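Local coordinates for putative secreted protein (Streptomyces coelicolor A3, PDB 2QF9) that is of unknown function, a putative secreted, mostly helical protein whose DUF305 family is grouped with the ferritin-like proteins, at residues R54-G59 with K144-G149. Residues are numbered along the deposited sequence; the frame is centred on the assembly and turned at random.
Sequences RGMMIG and KRLARG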
loop_
_atom_site.group_PDB
_atom_site.type_symbol
_atom_site.label_atom_id
_atom_site.label_comp_id
_atom_site.label_asym_id
_atom_site.label_seq_id
_atom_site.Cartn_x
_atom_site.Cartn_y
_atom_site.Cartn_z
ATOM N N ARG A 54 -0.784 -3.066 -6.350
ATOM C CA ARG A 54 -2.035 -2.402 -6.676
ATOM C C ARG A 54 -1.798 -0.964 -7.160
ATOM O O ARG A 54 -2.361 -0.563 -8.190
ATOM C CB ARG A 54 -2.999 -2.444 -5.495
ATOM C CG ARG A 54 -4.306 -1.757 -5.785
ATOM C CD ARG A 54 -5.310 -1.998 -4.675
ATOM N NE ARG A 54 -6.551 -1.253 -4.909
ATOM C CZ ARG A 54 -6.759 -0.009 -4.487
ATOM N NH1 ARG A 54 -5.795 0.668 -3.861
ATOM N NH2 ARG A 54 -7.927 0.574 -4.717
ATOM N N GLY A 55 -0.976 -0.199 -6.428
ATOM C CA GLY A 55 -0.601 1.154 -6.863
ATOM C C GLY A 55 0.048 1.169 -8.245
ATOM O O GLY A 55 -0.258 2.043 -9.057
HETATM N N MSE A 56 0.944 0.215 -8.520
HETATM C CA MSE A 56 1.580 0.129 -9.849
HETATM C C MSE A 56 0.524 -0.009 -10.950
HETATM O O MSE A 56 0.511 0.756 -11.922
HETATM C CB MSE A 56 2.584 -1.040 -9.923
HETATM C CG MSE A 56 3.825 -0.859 -9.061
HETATM SE SE MSE A 56 4.780 -2.566 -9.050
HETATM C CE MSE A 56 6.454 -2.104 -8.194
HETATM N N MSE A 57 -0.393 -0.952 -10.762
HETATM C CA MSE A 57 -1.407 -1.245 -11.782
HETATM C C MSE A 57 -2.419 -0.106 -11.969
HETATM O O MSE A 57 -2.811 0.244 -13.116
HETATM C CB MSE A 57 -2.084 -2.582 -11.456
HETATM C CG MSE A 57 -1.091 -3.743 -11.606
HETATM SE SE MSE A 57 -1.933 -5.481 -11.282
HETATM C CE MSE A 57 -2.393 -5.206 -9.377
ATOM N N ILE A 58 -2.819 0.495 -10.848
ATOM C CA ILE A 58 -3.690 1.671 -10.892
ATOM C C ILE A 58 -2.966 2.841 -11.582
ATOM O O ILE A 58 -3.560 3.558 -12.396
ATOM C CB ILE A 58 -4.182 2.065 -9.496
ATOM C CG1 ILE A 58 -5.165 0.984 -8.993
ATOM C CG2 ILE A 58 -4.859 3.441 -9.552
ATOM C CD1 ILE A 58 -5.647 1.166 -7.576
ATOM N N GLY A 59 -1.681 2.996 -11.275
ATOM C CA GLY A 59 -0.850 4.018 -11.908
ATOM C C GLY A 59 -0.746 3.825 -13.418
ATOM O O GLY A 59 -0.750 4.801 -14.190
ATOM N N LYS A 144 3.463 -8.007 -17.784
ATOM C CA LYS A 144 3.749 -9.444 -17.937
ATOM C C LYS A 144 4.747 -9.928 -16.874
ATOM O O LYS A 144 4.535 -10.965 -16.232
ATOM C CB LYS A 144 4.294 -9.742 -19.340
ATOM C CG LYS A 144 3.242 -9.682 -20.433
ATOM C CD LYS A 144 3.857 -9.930 -21.810
ATOM C CE LYS A 144 4.068 -11.417 -22.105
ATOM N NZ LYS A 144 4.983 -11.607 -23.298
ATOM N N ARG A 145 5.827 -9.171 -16.683
ATOM C CA ARG A 145 6.857 -9.539 -15.728
ATOM C C ARG A 145 6.331 -9.484 -14.307
ATOM O O ARG A 145 6.681 -10.336 -13.483
ATOM C CB ARG A 145 8.090 -8.659 -15.882
ATOM C CG ARG A 145 8.801 -8.895 -17.215
ATOM C CD ARG A 145 10.208 -8.324 -17.239
ATOM N NE ARG A 145 10.232 -6.895 -16.944
ATOM C CZ ARG A 145 10.134 -5.925 -17.854
ATOM N NH1 ARG A 145 10.001 -6.212 -19.147
ATOM N NH2 ARG A 145 10.176 -4.658 -17.461
ATOM N N LEU A 146 5.485 -8.488 -14.032
ATOM C CA LEU A 146 4.862 -8.378 -12.719
ATOM C C LEU A 146 4.016 -9.607 -12.432
ATOM O O LEU A 146 4.122 -10.200 -11.344
ATOM C CB LEU A 146 4.015 -7.101 -12.584
ATOM C CG LEU A 146 3.653 -6.740 -11.113
ATOM C CD1 LEU A 146 4.867 -6.276 -10.308
ATOM C CD2 LEU A 146 2.601 -5.645 -11.098
ATOM N N ALA A 147 3.204 -9.990 -13.416
ATOM C CA ALA A 147 2.341 -11.172 -13.321
ATOM C C ALA A 147 3.170 -12.454 -13.085
ATOM O O ALA A 147 2.848 -13.264 -12.216
ATOM C CB ALA A 147 1.470 -11.286 -14.577
ATOM N N ARG A 148 4.252 -12.610 -13.848
ATOM C CA ARG A 148 5.149 -13.769 -13.712
ATOM C C ARG A 148 5.754 -13.847 -12.295
ATOM O O ARG A 148 5.939 -14.939 -11.740
ATOM C CB ARG A 148 6.237 -13.695 -14.792
ATOM C CG ARG A 148 6.881 -15.025 -15.194
ATOM C CD ARG A 148 7.058 -15.112 -16.725
ATOM N NE ARG A 148 7.371 -13.819 -17.344
ATOM C CZ ARG A 148 7.076 -13.487 -18.598
ATOM N NH1 ARG A 148 6.448 -14.346 -19.391
ATOM N NH2 ARG A 148 7.406 -12.287 -19.059
ATOM N N GLY A 149 6.040 -12.683 -11.712
ATOM C CA GLY A 149 6.588 -12.588 -10.351
ATOM C C GLY A 149 5.557 -12.946 -9.301
ATOM O O GLY A 149 5.894 -13.557 -8.280
#
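The backbone N of Gly59 donates a hydrogen bond to the O of Gly55 (2.8 Å), closing a helical turn from which Met56 and Met57, both built as selenomethionine, reach Leu146 of helix 141-167. Across the contact itself the meeting is apolar, and it illustrates how a single branched side chain can bridge two helices whose backbones stay well apart: the nearest CA atoms, those of Met57 and Leu146, are separated by 9.5 Å. Leu146 divides its two methyls between the two neighbours. CD1 approaches the SE atom of Met56 at 3.9 Å, while CD2 comes to the CG of Met57 at a looser 4.2 Å. With its CB already directed at helix 37-63 and CG anti to the backbone N (chi1 -164°), Leu146 sends both methyls across. Met56 runs out extended beyond CG, presenting its selenium to the leucine; Met57 meets it with the CG methylene, before the selenium. The two segments bury just 118 Å² between them, both sides summed, though both methionines are buried in the assembly. Met57 also packs on Phe12 and Ser17 of helix 8-31, and Met56 on Gly55 of the second subunit. The contact thus joins helix 37-63, at the subunit interface, to helix 141-167, whose Ala147 rests on helix 109-137, within a helical bundle without strands, consistent with the family's place in the ferritin clan.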